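Local atomic coordinates of shikimate dehydrogenase (NADP(+)) (Peptoclostridium difficile, PDB entry 5DZS), a protein that probably catalyses the reversible NADPH-linked reduction of 3-dehydroshikimate to shikimate, a step of chorismate biosynthesis that leads to the aromatic amino acids. Residues Leu72-Pro77 and Glu92-Gly97; Val85-Leu90 and Tyr98-Phe103. All coordinates share one frame; numbering follows the deposited sequence. Where two conformers were deposited one is given.

The two contacts lie in the substrate-binding domain, with centres about 11 Å apart, and share its mixed sheet. Their segments interleave along the chain: 72-77, 85-90, 92-97, 98-103. In contact 1 the short strand 74-75 adds to strand 94-98 at one side of the sheet. Contact 2 lies on the other flank of that strand and at its exit, where strand 87-91 pairs with it and the chain turns into helix 101-111. Leu89 N and Tyr96 O, 2.9 Å apart, probably hydrogen-bond across the shared hairpin. Both contacts touch the second subunit, and from the end of strand 94-98 the chain continues into the predicted shikimate site.

Contact 1. Residues Leu72-Pro77 and Glu92-Gly97; sequences LDFISP and ENMLYG
Gly97 N donates to Phe74 O, at 2.8 Å, in the middle of a short parallel pairing, in which strand 74-75 lines up beside strand 94-98. Ser76 N follows with an almost straight bond (174°) to Gly97 O, also 2.8 Å long. At the start of the pairing Leu95 O takes two donors, Asp73 N at 2.9 Å and Phe74 N at 3.1 Å. Asp73 answers with its side chain: OD2 accepts from Leu95 N at 2.8 Å through the anti lone pair, so the carboxylate does the work of a backbone carbonyl.

Apolar contacts lie on both faces of the pair. Phe74 and Tyr96 each turn CG anti to the carbonyl carbon, and their rings rise side by side in the same direction. Phe74 CD2 stands over one face of the Tyr96 ring, displaced toward its rim and 3.4 Å from Tyr96 CZ, with the ring planes tilted by 32°. Lys80 of the second subunit packs against both aromatic side chains. On the other face Leu72 CD1 rests on Gly97 CA at 3.8 Å, while its CD2 meets Leu95 CB at 3.9 Å.

With Leu95 tied through N and O, the backbone and carboxylate bonds set the register of the two strands, while the aromatic side chains carry the packing on to the second subunit.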
ATOM      1  N   LEU B  72      -6.957   0.642 -17.369  1.00 21.12           N
ATOM      2  CA  LEU B  72      -5.860   0.495 -16.438  1.00 22.86           C
ATOM      3  C   LEU B  72      -4.995  -0.727 -16.716  1.00 22.87           C
ATOM      4  O   LEU B  72      -5.445  -1.719 -17.302  1.00 25.27           O
ATOM      5  CB  LEU B  72      -6.423   0.442 -15.000  1.00 24.04           C
ATOM      6  CG  LEU B  72      -7.425   1.547 -14.688  1.00 23.51           C
ATOM      7  CD1 LEU B  72      -7.920   1.434 -13.258  1.00 28.42           C
ATOM      8  CD2 LEU B  72      -6.832   2.934 -14.941  1.00 26.32           C
ATOM      9  N   ASP B  73      -3.731  -0.658 -16.301  1.00 20.96           N
ATOM     10  CA  ASP B  73      -2.815  -1.718 -16.510  1.00 21.70           C
ATOM     11  C   ASP B  73      -2.871  -2.798 -15.436  1.00 22.11           C
ATOM     12  O   ASP B  73      -2.754  -3.986 -15.745  1.00 23.09           O
ATOM     13  CB  ASP B  73      -1.408  -1.159 -16.636  1.00 22.87           C
ATOM     14  CG  ASP B  73      -1.281  -0.229 -17.810  1.00 24.38           C
ATOM     15  OD1 ASP B  73      -1.193  -0.779 -18.955  1.00 29.67           O
ATOM     16  OD2 ASP B  73      -1.229   1.003 -17.648  1.00 23.81           O
ATOM     17  N   PHE B  74      -3.073  -2.376 -14.181  1.00 20.36           N
ATOM     18  CA  PHE B  74      -3.108  -3.277 -13.062  1.00 19.96           C
ATOM     19  C   PHE B  74      -4.215  -2.824 -12.137  1.00 20.06           C
ATOM     20  O   PHE B  74      -4.377  -1.628 -11.930  1.00 21.15           O
ATOM     21  CB  PHE B  74      -1.771  -3.286 -12.303  1.00 21.57           C
ATOM     22  CG  PHE B  74      -0.593  -3.594 -13.172  1.00 22.72           C
ATOM     23  CD1 PHE B  74      -0.362  -4.891 -13.590  1.00 24.82           C
ATOM     24  CD2 PHE B  74       0.270  -2.581 -13.588  1.00 22.86           C
ATOM     25  CE1 PHE B  74       0.723  -5.182 -14.416  1.00 24.75           C
ATOM     26  CE2 PHE B  74       1.345  -2.885 -14.385  1.00 25.30           C
ATOM     27  CZ  PHE B  74       1.560  -4.162 -14.807  1.00 24.96           C
ATOM     28  N   ILE B  75      -4.971  -3.770 -11.613  1.00 21.23           N
ATOM     29  CA  ILE B  75      -6.051  -3.515 -10.676  1.00 21.14           C
ATOM     30  C   ILE B  75      -5.813  -4.272  -9.376  1.00 21.09           C
ATOM     31  O   ILE B  75      -5.624  -5.498  -9.363  1.00 22.00           O
ATOM     32  CB  ILE B  75      -7.408  -3.864 -11.284  1.00 25.84           C
ATOM     33  CG1 ILE B  75      -7.583  -3.049 -12.590  1.00 30.89           C
ATOM     34  CG2 ILE B  75      -8.515  -3.556 -10.287  1.00 25.68           C
ATOM     35  CD1 ILE B  75      -8.859  -3.310 -13.346  1.00 35.84           C
ATOM     36  N   SER B  76      -5.781  -3.525  -8.279  1.00 18.86           N
ATOM     37  CA  SER B  76      -5.540  -4.114  -6.961  1.00 19.72           C
ATOM     38  C   SER B  76      -6.671  -5.094  -6.626  1.00 20.04           C
ATOM     39  O   SER B  76      -7.812  -4.902  -7.019  1.00 21.61           O
ATOM     40  CB  SER B  76      -5.382  -2.961  -5.971  1.00 20.49           C
ATOM     41  OG  SER B  76      -5.016  -3.419  -4.690  1.00 22.29           O
ATOM     42  N   PRO B  77      -6.389  -6.187  -5.897  1.00 21.02           N
ATOM     43  CA  PRO B  77      -7.392  -7.201  -5.639  1.00 21.51           C
ATOM     44  C   PRO B  77      -8.682  -6.729  -4.997  1.00 21.14           C
ATOM     45  O   PRO B  77      -9.729  -7.225  -5.349  1.00 23.64           O
ATOM     46  CB  PRO B  77      -6.654  -8.205  -4.750  1.00 22.27           C
ATOM     47  CG  PRO B  77      -5.217  -8.065  -5.118  1.00 23.55           C
ATOM     48  CD  PRO B  77      -5.050  -6.599  -5.430  1.00 22.32           C
ATOM     49  N   GLU B  92       5.883   4.647 -13.755  1.00 23.21           N
ATOM     50  CA  GLU B  92       6.599   4.100 -14.902  1.00 26.01           C
ATOM     51  C   GLU B  92       5.679   3.885 -16.115  1.00 23.19           C
ATOM     52  O   GLU B  92       5.693   2.846 -16.771  1.00 25.55           O
ATOM     53  CB  GLU B  92       7.361   2.829 -14.501  1.00 29.61           C
ATOM     54  CG  GLU B  92       8.571   3.081 -13.594  1.00 32.68           C
ATOM     55  CD  GLU B  92       8.258   3.355 -12.125  1.00 42.31           C
ATOM     56  OE1 GLU B  92       7.584   2.518 -11.473  1.00 45.40           O
ATOM     57  OE2 GLU B  92       8.775   4.371 -11.584  1.00 46.72           O
ATOM     58  N   ASN B  93       4.857   4.893 -16.377  1.00 22.39           N
ATOM     59  CA  ASN B  93       3.953   4.952 -17.514  1.00 22.18           C
ATOM     60  C   ASN B  93       2.830   3.922 -17.525  1.00 22.81           C
ATOM     61  O   ASN B  93       2.203   3.682 -18.570  1.00 24.29           O
ATOM     62  CB  ASN B  93       4.753   4.883 -18.840  1.00 24.91           C
ATOM     63  CG  ASN B  93       4.088   5.646 -19.960  1.00 26.90           C
ATOM     64  OD1 ASN B  93       3.633   6.773 -19.775  1.00 27.43           O
ATOM     65  ND2 ASN B  93       4.063   5.046 -21.142  1.00 32.37           N
ATOM     66  N   MET B  94       2.570   3.347 -16.344  0.50 21.13           N
ATOM     67  CA  MET B  94       1.518   2.365 -16.150  0.50 20.84           C
ATOM     68  C   MET B  94       0.517   2.919 -15.149  0.50 18.79           C
ATOM     69  O   MET B  94       0.869   3.727 -14.290  0.50 17.60           O
ATOM     70  CB  MET B  94       2.098   1.053 -15.611  0.50 22.92           C
ATOM     71  CG  MET B  94       3.072   0.383 -16.553  0.50 25.63           C
ATOM     72  SD  MET B  94       2.275  -0.218 -18.048  0.50 30.01           S
ATOM     73  CE  MET B  94       1.704  -1.801 -17.482  0.50 31.69           C
ATOM     74  N   LEU B  95      -0.735   2.497 -15.279  1.00 18.83           N
ATOM     75  CA  LEU B  95      -1.794   2.907 -14.364  1.00 17.42           C
ATOM     76  C   LEU B  95      -2.274   1.747 -13.499  1.00 17.75           C
ATOM     77  O   LEU B  95      -2.624   0.682 -14.011  1.00 18.40           O
ATOM     78  CB  LEU B  95      -2.989   3.510 -15.117  1.00 19.06           C
ATOM     79  CG  LEU B  95      -2.650   4.760 -15.933  1.00 19.53           C
ATOM     80  CD1 LEU B  95      -3.902   5.235 -16.675  1.00 23.75           C
ATOM     81  CD2 LEU B  95      -2.074   5.861 -15.094  1.00 21.15           C
ATOM     82  N   TYR B  96      -2.295   1.996 -12.188  1.00 16.17           N
ATOM     83  CA  TYR B  96      -2.718   1.054 -11.154  1.00 16.25           C
ATOM     84  C   TYR B  96      -3.993   1.559 -10.534  1.00 16.61           C
ATOM     85  O   TYR B  96      -4.070   2.734 -10.119  1.00 17.65           O
ATOM     86  CB  TYR B  96      -1.660   0.950 -10.054  1.00 15.82           C
ATOM     87  CG  TYR B  96      -0.350   0.322 -10.491  1.00 17.86           C
ATOM     88  CD1 TYR B  96       0.556   1.013 -11.285  1.00 17.99           C
ATOM     89  CD2 TYR B  96      -0.006  -0.936 -10.064  1.00 18.95           C
ATOM     90  CE1 TYR B  96       1.733   0.418 -11.687  1.00 19.55           C
ATOM     91  CE2 TYR B  96       1.180  -1.509 -10.438  1.00 20.99           C
ATOM     92  CZ  TYR B  96       2.031  -0.840 -11.258  1.00 20.80           C
ATOM     93  OH  TYR B  96       3.253  -1.402 -11.638  1.00 25.17           O
ATOM     94  N   GLY B  97      -4.987   0.708 -10.460  1.00 16.92           N
ATOM     95  CA  GLY B  97      -6.281   1.037  -9.877  1.00 16.82           C
ATOM     96  C   GLY B  97      -6.514   0.419  -8.510  1.00 16.58           C
ATOM     97  O   GLY B  97      -6.246  -0.784  -8.311  1.00 18.10           O
TER

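Contact 2. Residues Val85-Leu90 and Tyr98-Phe103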
ATOM      1  N   VAL B  85     -13.142   1.155  -9.360  1.00 19.49           N
ATOM      2  CA  VAL B  85     -11.931   1.850  -8.980  1.00 18.38           C
ATOM      3  C   VAL B  85     -12.221   3.301  -8.651  1.00 18.44           C
ATOM      4  O   VAL B  85     -12.922   3.965  -9.414  1.00 18.91           O
ATOM      5  CB  VAL B  85     -10.904   1.757 -10.126  1.00 18.92           C
ATOM      6  CG1 VAL B  85      -9.789   2.805 -10.026  1.00 19.26           C
ATOM      7  CG2 VAL B  85     -10.332   0.354 -10.151  1.00 19.71           C
ATOM      8  N   ASN B  86     -11.704   3.812  -7.525  1.00 16.62           N
ATOM      9  CA  ASN B  86     -11.817   5.242  -7.213  1.00 16.74           C
ATOM     10  C   ASN B  86     -10.487   5.945  -7.025  1.00 16.77           C
ATOM     11  O   ASN B  86     -10.488   7.144  -6.758  1.00 16.68           O
ATOM     12  CB  ASN B  86     -12.708   5.476  -6.006  1.00 19.17           C
ATOM     13  CG  ASN B  86     -12.051   5.105  -4.710  1.00 22.05           C
ATOM     14  OD1 ASN B  86     -10.973   4.514  -4.659  1.00 20.80           O
ATOM     15  ND2 ASN B  86     -12.708   5.478  -3.625  1.00 29.01           N
ATOM     16  N   THR B  87      -9.375   5.229  -7.195  1.00 15.65           N
ATOM     17  CA  THR B  87      -8.035   5.796  -6.975  1.00 15.75           C
ATOM     18  C   THR B  87      -7.111   5.195  -8.023  1.00 16.60           C
ATOM     19  O   THR B  87      -7.034   3.970  -8.135  1.00 16.84           O
ATOM     20  CB  THR B  87      -7.541   5.488  -5.548  1.00 17.89           C
ATOM     21  OG1 THR B  87      -8.448   6.060  -4.584  1.00 19.08           O
ATOM     22  CG2 THR B  87      -6.142   6.028  -5.298  1.00 19.09           C
ATOM     23  N   ILE B  88      -6.427   6.044  -8.774  1.00 15.38           N
ATOM     24  CA  ILE B  88      -5.484   5.607  -9.803  1.00 15.51           C
ATOM     25  C   ILE B  88      -4.098   6.191  -9.494  1.00 16.59           C
ATOM     26  O   ILE B  88      -3.998   7.386  -9.123  1.00 15.58           O
ATOM     27  CB  ILE B  88      -5.932   6.066 -11.205  1.00 16.81           C
ATOM     28  CG1 ILE B  88      -7.243   5.358 -11.596  1.00 19.25           C
ATOM     29  CG2 ILE B  88      -4.860   5.828 -12.278  1.00 18.35           C
ATOM     30  CD1 ILE B  88      -7.915   5.878 -12.851  1.00 19.52           C
ATOM     31  N   LEU B  89      -3.064   5.389  -9.674  1.00 15.79           N
ATOM     32  CA  LEU B  89      -1.667   5.789  -9.476  1.00 15.04           C
ATOM     33  C   LEU B  89      -0.916   5.554 -10.784  1.00 15.58           C
ATOM     34  O   LEU B  89      -1.016   4.476 -11.384  1.00 16.36           O
ATOM     35  CB  LEU B  89      -1.030   4.944  -8.385  1.00 15.87           C
ATOM     36  CG  LEU B  89       0.487   5.075  -8.195  1.00 17.00           C
ATOM     37  CD1 LEU B  89       0.981   6.472  -7.858  1.00 18.27           C
ATOM     38  CD2 LEU B  89       0.925   4.096  -7.116  1.00 20.05           C
ATOM     39  N   LEU B  90      -0.144   6.546 -11.220  1.00 15.41           N
ATOM     40  CA  LEU B  90       0.764   6.453 -12.370  1.00 16.24           C
ATOM     41  C   LEU B  90       2.180   6.170 -11.882  1.00 16.77           C
ATOM     42  O   LEU B  90       2.737   6.928 -11.096  1.00 18.08           O
ATOM     43  CB  LEU B  90       0.781   7.784 -13.146  1.00 16.36           C
ATOM     44  CG  LEU B  90       1.820   7.915 -14.263  1.00 17.11           C
ATOM     45  CD1 LEU B  90       1.469   7.025 -15.444  1.00 18.22           C
ATOM     46  CD2 LEU B  90       1.907   9.398 -14.693  1.00 17.53           C
ATOM     47  N   TYR B  98      -7.078   1.219  -7.601  1.00 16.38           N
ATOM     48  CA  TYR B  98      -7.386   0.820  -6.238  1.00 16.22           C
ATOM     49  C   TYR B  98      -8.782   1.282  -5.878  1.00 16.29           C
ATOM     50  O   TYR B  98      -9.371   2.122  -6.576  1.00 16.63           O
ATOM     51  CB  TYR B  98      -6.400   1.472  -5.240  1.00 16.48           C
ATOM     52  CG  TYR B  98      -4.948   1.233  -5.534  1.00 15.76           C
ATOM     53  CD1 TYR B  98      -4.261   1.992  -6.479  1.00 16.06           C
ATOM     54  CD2 TYR B  98      -4.241   0.255  -4.874  1.00 17.13           C
ATOM     55  CE1 TYR B  98      -2.946   1.754  -6.763  1.00 16.06           C
ATOM     56  CE2 TYR B  98      -2.890   0.057  -5.123  1.00 17.18           C
ATOM     57  CZ  TYR B  98      -2.249   0.834  -6.078  1.00 16.85           C
ATOM     58  OH  TYR B  98      -0.898   0.623  -6.351  1.00 21.00           O
ATOM     59  N   ASN B  99      -9.314   0.756  -4.789  1.00 17.67           N
ATOM     60  CA  ASN B  99     -10.615   1.194  -4.316  1.00 19.84           C
ATOM     61  C   ASN B  99     -10.581   1.397  -2.835  1.00 22.34           C
ATOM     62  O   ASN B  99     -10.444   0.429  -2.064  1.00 27.26           O
ATOM     63  CB  ASN B  99     -11.693   0.208  -4.704  1.00 22.42           C
ATOM     64  CG  ASN B  99     -13.074   0.737  -4.379  1.00 27.24           C
ATOM     65  OD1 ASN B  99     -13.308   1.205  -3.252  1.00 30.64           O
ATOM     66  ND2 ASN B  99     -13.976   0.673  -5.330  1.00 29.53           N
ATOM     67  N   THR B 100     -10.713   2.638  -2.407  1.00 22.65           N
ATOM     68  CA  THR B 100     -10.751   2.902  -1.000  1.00 26.57           C
ATOM     69  C   THR B 100     -12.199   2.922  -0.439  1.00 29.30           C
ATOM     70  O   THR B 100     -12.365   3.258   0.755  1.00 32.05           O
ATOM     71  CB  THR B 100     -10.195   4.241  -0.750  1.00 26.59           C
ATOM     72  OG1 THR B 100     -11.101   5.183  -1.372  1.00 27.32           O
ATOM     73  CG2 THR B 100      -8.742   4.372  -1.293  1.00 26.35           C
ATOM     74  N   ASP B 101     -13.233   2.576  -1.231  1.00 30.56           N
ATOM     75  CA  ASP B 101     -14.639   2.622  -0.718  1.00 34.18           C
ATOM     76  C   ASP B 101     -14.934   1.684   0.464  1.00 34.14           C
ATOM     77  O   ASP B 101     -15.648   2.079   1.415  1.00 34.08           O
ATOM     78  CB  ASP B 101     -15.692   2.388  -1.836  1.00 33.77           C
ATOM     79  CG  ASP B 101     -15.998   3.644  -2.646  1.00 41.12           C
ATOM     80  OD1 ASP B 101     -15.676   4.753  -2.189  1.00 36.52           O
ATOM     81  OD2 ASP B 101     -16.602   3.520  -3.744  1.00 37.33           O
ATOM     82  N   TYR B 102     -14.468   0.439   0.407  1.00 34.11           N
ATOM     83  CA  TYR B 102     -14.666  -0.500   1.520  1.00 35.30           C
ATOM     84  C   TYR B 102     -13.954   0.054   2.763  1.00 36.98           C
ATOM     85  O   TYR B 102     -14.528   0.077   3.848  1.00 33.10           O
ATOM     86  CB  TYR B 102     -14.136  -1.895   1.134  1.00 36.55           C
ATOM     87  CG  TYR B 102     -14.323  -3.033   2.112  1.00 37.04           C
ATOM     88  CD1 TYR B 102     -13.509  -3.155   3.246  1.00 37.87           C
ATOM     89  CD2 TYR B 102     -15.228  -4.042   1.855  1.00 37.06           C
ATOM     90  CE1 TYR B 102     -13.645  -4.215   4.114  1.00 38.99           C
ATOM     91  CE2 TYR B 102     -15.360  -5.119   2.718  1.00 37.59           C
ATOM     92  CZ  TYR B 102     -14.562  -5.192   3.849  1.00 37.38           C
ATOM     93  OH  TYR B 102     -14.698  -6.261   4.702  1.00 40.16           O
ATOM     94  N   PHE B 103     -12.711   0.501   2.597  1.00 33.95           N
ATOM     95  CA  PHE B 103     -11.934   1.069   3.711  1.00 36.07           C
ATOM     96  C   PHE B 103     -12.610   2.264   4.385  1.00 35.54           C
ATOM     97  O   PHE B 103     -12.716   2.308   5.628  1.00 32.14           O
ATOM     98  CB  PHE B 103     -10.523   1.465   3.260  1.00 35.04           C
ATOM     99  CG  PHE B 103      -9.830   2.354   4.238  1.00 34.80           C
ATOM    100  CD1 PHE B 103      -9.091   1.815   5.285  1.00 37.44           C
ATOM    101  CD2 PHE B 103      -9.984   3.723   4.169  1.00 36.35           C
ATOM    102  CE1 PHE B 103      -8.486   2.645   6.220  1.00 37.36           C
ATOM    103  CE2 PHE B 103      -9.389   4.550   5.101  1.00 34.56           C
ATOM    104  CZ  PHE B 103      -8.642   4.008   6.130  1.00 41.70           C
TER
HETATM  105  O   HOH W   1     -15.379   7.025  -4.005  1.00 34.65           O
HETATM  106  O   HOH W   2     -10.028   7.268  -2.488  1.00 31.28           O
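A classic beta bulge marks the point where strand 87-91 meets the end of strand 94-98: Asn86 and Thr87 together face Tyr98. Tyr98 O accepts from both, from Asn86 N at 3.0 Å and Thr87 N at 3.2 Å, while Tyr98 N returns a bond to Thr87 O at 2.8 Å.

From within the bulge the Asn86 side chain reaches on. Its CG sits between the backbone N and the carbonyl carbon (chi1 74°), which carries the amide across to the residues leading into helix 101-111. There both ends of the amide are used on Thr100: OD1 accepts from Thr100 N at 2.9 Å, and ND2 donates to Thr100 OG1 at 2.8 Å, close to the amide plane. A second donor, Thr87 OG1, reaches the same OD1 at 3.0 Å from the opposite face, well above the carbonyl plane. Gripped in this way, the amide has its flip state and its rotation largely fixed. One water joins ND2 to Asp101 OD1, and another links Thr87 OG1 with Thr100 OG1.

The apolar contact comes from Leu89, whose CB packs obliquely against the Tyr98 ring, 4.1 Å from CE1. Separately, Thr87 O lies in plane at the edge of that ring. Phe74 of the second subunit also packs on Tyr98.

Asp101 OD2 forms a salt bridge with Lys65, the predicted proton acceptor, and OD1 bonds to Gln239. Asn86, Asp101 and Gln239 are all predicted to bind shikimate; the bulge and the start of helix 101-111 bring Asn86 and Asp101 together, consistent with the substrate pocket and Lys-Asp pair of shikimate dehydrogenases.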